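Local coordinates for protein 1-pyrroline-5-carboxylate dehydrogenase (Thermus thermophilus, PDB 1UZB) that probably oxidises glutamate semialdehyde, the open form of 1-pyrroline-5-carboxylate, to glutamate with NAD+, as an aldehyde dehydrogenase of proline breakdown, at residues A[186-191]-A[215-220]; A[120-126]-A[183-187]. All blocks are in the same frame, centred on the assembly; numbering follows the deposited sequence.

Contact 1 of 2, residues A[186-191]-A[215-220]; sequences PVAIFT and VGAKVF
The ring of Phe190 offers one face to the backbone of Gly216, whose CA lies off-centre over it at 4.3 Å from the centroid in a CH-pi contact. At the rim of the same ring sits Val219, with CG1 in plane and CB 3.9 Å from CE2 of Phe190. Phe190 CZ meets the edge of the Phe220 ring, near its plane, 3.6 Å from Phe220 CE1. With CG of Phe190 anti to the backbone N (chi1 180°), the ring is carried across to the second helix, and an alanine here would probably deprive Gly216 CA of its aromatic face and Phe220 of its edge partner, opening a gap beside Val219. Further along, the methyls CG2 of Val187 and CG2 of Val215 are pressed together at 3.2 Å, tighter than usual, while Pro186 CB rests on Val215 CG1. The hydroxyl of Thr191 turns back to Val187 O, which also accepts Thr191 N from the opposite face of its carbonyl plane. The contact brings the start of helix 188-199 against helix 213-226, the helical connections between parallel strands 165-180, 203-207 and 233-235, as in the Rossmann-type NAD-binding domain of aldehyde dehydrogenases.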
# COMPACT_ATOMS: atom_id res chain seq x y z
N PRO A 186 22.97 27.36 17.67
CA PRO A 186 22.28 28.58 17.27
C PRO A 186 21.82 28.71 15.83
O PRO A 186 21.17 29.69 15.47
CB PRO A 186 23.25 29.68 17.68
CG PRO A 186 24.55 29.06 17.39
CD PRO A 186 24.41 27.63 17.88
N VAL A 187 22.19 27.76 14.99
CA VAL A 187 21.70 27.77 13.62
C VAL A 187 20.74 26.58 13.51
O VAL A 187 19.57 26.75 13.20
CB VAL A 187 22.82 27.63 12.57
CG1 VAL A 187 22.21 27.59 11.17
CG2 VAL A 187 23.78 28.81 12.67
N ALA A 188 21.24 25.39 13.83
CA ALA A 188 20.43 24.17 13.75
C ALA A 188 19.15 24.15 14.59
O ALA A 188 18.05 24.05 14.04
CB ALA A 188 21.28 22.96 14.11
N ILE A 189 19.28 24.22 15.91
CA ILE A 189 18.10 24.16 16.78
C ILE A 189 17.24 25.42 16.65
O ILE A 189 16.01 25.35 16.69
CB ILE A 189 18.52 23.89 18.23
CG1 ILE A 189 19.15 22.50 18.31
CG2 ILE A 189 17.31 23.97 19.17
CD1 ILE A 189 19.65 22.12 19.68
N PHE A 190 17.88 26.57 16.49
CA PHE A 190 17.18 27.83 16.29
C PHE A 190 16.25 27.66 15.08
O PHE A 190 15.06 27.94 15.14
CB PHE A 190 18.22 28.93 16.02
CG PHE A 190 17.64 30.29 15.79
CD1 PHE A 190 17.17 31.06 16.86
CD2 PHE A 190 17.61 30.84 14.51
CE1 PHE A 190 16.68 32.35 16.65
CE2 PHE A 190 17.12 32.13 14.29
CZ PHE A 190 16.66 32.89 15.36
N THR A 191 16.81 27.15 13.99
CA THR A 191 16.04 26.94 12.76
C THR A 191 14.95 25.88 12.91
O THR A 191 13.79 26.12 12.54
CB THR A 191 16.97 26.53 11.61
OG1 THR A 191 17.88 27.60 11.33
CG2 THR A 191 16.16 26.23 10.36
N VAL A 215 24.34 35.20 14.54
CA VAL A 215 24.02 34.14 13.59
C VAL A 215 22.50 33.97 13.47
O VAL A 215 22.00 33.57 12.41
CB VAL A 215 24.69 32.80 13.98
CG1 VAL A 215 23.98 32.17 15.16
CG2 VAL A 215 24.71 31.88 12.77
N GLY A 216 21.77 34.29 14.53
CA GLY A 216 20.32 34.21 14.48
C GLY A 216 19.80 35.24 13.50
O GLY A 216 18.84 34.99 12.75
N ALA A 217 20.42 36.41 13.50
CA ALA A 217 20.02 37.47 12.58
C ALA A 217 20.28 37.04 11.14
O ALA A 217 19.47 37.30 10.26
CB ALA A 217 20.79 38.75 12.89
N LYS A 218 21.40 36.36 10.91
CA LYS A 218 21.72 35.89 9.56
C LYS A 218 20.71 34.85 9.09
O LYS A 218 20.40 34.78 7.90
CB LYS A 218 23.15 35.34 9.50
CG LYS A 218 24.20 36.42 9.68
CD LYS A 218 25.60 35.89 9.39
CE LYS A 218 26.63 37.00 9.49
NZ LYS A 218 27.97 36.55 9.02
N VAL A 219 20.20 34.04 10.02
CA VAL A 219 19.19 33.06 9.64
C VAL A 219 17.93 33.83 9.22
O VAL A 219 17.26 33.46 8.27
CB VAL A 219 18.88 32.09 10.81
CG1 VAL A 219 17.65 31.26 10.49
CG2 VAL A 219 20.08 31.18 11.05
N PHE A 220 17.63 34.92 9.93
CA PHE A 220 16.45 35.71 9.55
C PHE A 220 16.62 36.42 8.22
O PHE A 220 15.64 36.68 7.53
CB PHE A 220 16.05 36.68 10.66
CG PHE A 220 14.98 36.14 11.55
CD1 PHE A 220 15.28 35.18 12.51
CD2 PHE A 220 13.65 36.49 11.35
CE1 PHE A 220 14.27 34.57 13.26
CE2 PHE A 220 12.63 35.89 12.09
CZ PHE A 220 12.94 34.93 13.05

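Contact 2 of 2, residues A[120-126]-A[183-187]; sequences LVYEVGK and WNFPV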
# COMPACT_ATOMS: atom_id res chain seq x y z
N LEU A 120 29.58 30.90 13.05
CA LEU A 120 29.53 30.06 14.24
C LEU A 120 30.92 29.94 14.87
O LEU A 120 31.06 29.95 16.09
CB LEU A 120 29.03 28.65 13.89
CG LEU A 120 27.53 28.51 13.60
CD1 LEU A 120 27.25 27.11 13.10
CD2 LEU A 120 26.73 28.80 14.87
N VAL A 121 31.93 29.82 14.02
CA VAL A 121 33.30 29.72 14.49
C VAL A 121 33.64 30.93 15.36
O VAL A 121 34.13 30.78 16.49
CB VAL A 121 34.29 29.66 13.30
CG1 VAL A 121 35.73 29.80 13.79
CG2 VAL A 121 34.12 28.34 12.55
N TYR A 122 33.37 32.12 14.84
CA TYR A 122 33.67 33.35 15.56
C TYR A 122 32.72 33.73 16.70
O TYR A 122 33.18 34.22 17.73
CB TYR A 122 33.76 34.53 14.58
CG TYR A 122 35.00 34.49 13.72
CD1 TYR A 122 34.91 34.40 12.33
CD2 TYR A 122 36.27 34.54 14.30
CE1 TYR A 122 36.05 34.35 11.54
CE2 TYR A 122 37.42 34.48 13.52
CZ TYR A 122 37.30 34.39 12.14
OH TYR A 122 38.43 34.34 11.37
N GLU A 123 31.42 33.49 16.53
CA GLU A 123 30.48 33.89 17.58
C GLU A 123 30.34 32.94 18.77
O GLU A 123 30.16 33.39 19.90
CB GLU A 123 29.09 34.17 17.00
CG GLU A 123 28.21 34.92 18.01
CD GLU A 123 26.85 35.32 17.47
OE1 GLU A 123 26.27 36.28 18.02
OE2 GLU A 123 26.36 34.69 16.51
N VAL A 124 30.39 31.63 18.52
CA VAL A 124 30.25 30.68 19.62
C VAL A 124 31.44 29.73 19.81
O VAL A 124 31.37 28.80 20.62
CB VAL A 124 28.94 29.86 19.53
CG1 VAL A 124 27.74 30.80 19.62
CG2 VAL A 124 28.89 29.05 18.25
N GLY A 125 32.51 29.95 19.06
CA GLY A 125 33.71 29.14 19.23
C GLY A 125 33.71 27.69 18.79
O GLY A 125 34.38 26.86 19.41
N LYS A 126 32.99 27.38 17.72
CA LYS A 126 32.98 26.02 17.21
C LYS A 126 34.14 25.88 16.24
O LYS A 126 34.47 26.83 15.52
CB LYS A 126 31.68 25.73 16.44
CG LYS A 126 30.45 25.72 17.31
CD LYS A 126 29.32 24.94 16.66
CE LYS A 126 28.21 24.73 17.68
NZ LYS A 126 27.15 23.80 17.19
N TRP A 183 22.22 28.56 22.73
CA TRP A 183 23.41 29.13 22.12
C TRP A 183 24.35 28.07 21.56
O TRP A 183 25.21 28.39 20.75
CB TRP A 183 24.19 30.00 23.12
CG TRP A 183 24.49 29.35 24.44
CD1 TRP A 183 23.80 29.51 25.61
CD2 TRP A 183 25.57 28.45 24.74
NE1 TRP A 183 24.38 28.78 26.61
CE2 TRP A 183 25.47 28.12 26.11
CE3 TRP A 183 26.62 27.90 23.99
CZ2 TRP A 183 26.37 27.25 26.75
CZ3 TRP A 183 27.52 27.04 24.62
CH2 TRP A 183 27.38 26.73 25.99
N ASN A 184 24.19 26.82 21.98
CA ASN A 184 25.12 25.79 21.52
C ASN A 184 24.89 25.28 20.09
O ASN A 184 25.82 24.80 19.45
CB ASN A 184 25.19 24.64 22.53
CG ASN A 184 23.94 23.79 22.56
OD1 ASN A 184 22.84 24.25 22.27
ND2 ASN A 184 24.11 22.53 22.95
N PHE A 185 23.66 25.38 19.60
CA PHE A 185 23.33 25.02 18.22
C PHE A 185 22.42 26.14 17.75
O PHE A 185 21.25 25.93 17.46
CB PHE A 185 22.62 23.67 18.14
CG PHE A 185 23.53 22.50 18.39
CD1 PHE A 185 23.72 22.01 19.67
CD2 PHE A 185 24.23 21.92 17.33
CE1 PHE A 185 24.60 20.95 19.91
CE2 PHE A 185 25.11 20.86 17.56
CZ PHE A 185 25.30 20.38 18.85
N PRO A 186 22.97 27.36 17.67
CA PRO A 186 22.28 28.58 17.27
C PRO A 186 21.82 28.71 15.83
O PRO A 186 21.17 29.69 15.47
CB PRO A 186 23.25 29.68 17.68
CG PRO A 186 24.55 29.06 17.39
CD PRO A 186 24.41 27.63 17.88
N VAL A 187 22.19 27.76 14.99
CA VAL A 187 21.70 27.77 13.62
C VAL A 187 20.74 26.58 13.51
O VAL A 187 19.57 26.75 13.20
CB VAL A 187 22.82 27.63 12.57
CG1 VAL A 187 22.21 27.59 11.17
CG2 VAL A 187 23.78 28.81 12.67
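Lys126 reaches Asn184 and Phe185 with its last atoms. Its CG stands beside the backbone N (chi1 -66°), and from there the chain runs out fully extended to place NZ 2.8 Å from Asn184 O in a weak hydrogen bond; CE is almost as near to that oxygen. The same ammonium hangs over one face of the Phe185 ring, 3.9 Å from NZ to the centroid, in a cation-pi contact, with the two side chains crossing at about a right angle. The CB of Phe185 leaves the backbone away from 120-126, yet the ring still presents a face to NZ. The stronger polar partner of NZ is Asp134, in a salt bridge, and Phe317 gives a second cation-pi contact. Residues 183-186 form the Trp-Asn-Phe-Pro motif of the aldehyde dehydrogenases, whose asparagine in relatives helps to build the oxyanion hole; here Asn184 ND2 is held by Gln320 O. On the apolar side, Leu120 projects from helix 113-124 with CG anti to its carbonyl carbon (chi1 -75°), and CD2 rests against both Pro186 CG, a tight 3.3 Å away, and Val187 CG2. Val124, one turn on, lays CG1 against Trp183 O at 3.7 Å. Gly125 then turns the backbone out of the helix with positive phi (70°), the step that precedes Lys126.

Overall arrangement
Both contacts are buried in the chain's interior, their centres about 10 Å apart, and they share Pro186 and Val187, where the loop after strand 165-180 leads into helix 188-199. Contact 1 joins the start of helix 188-199 to helix 213-226, the two connections between neighbouring parallel strands of the sheet, by apolar and aromatic packing. In contact 2, helix 113-124 and the turn beyond it meet the loop, so methyl packing gives way to polar and cation-pi chemistry toward Lys126. The two are also tied directly: Glu123 OE2 probably accepts a hydrogen bond from Val215 N, 2.9 Å away, near the start of helix 213-226, and Leu120 CD2 packs loosely on Val215 CG2.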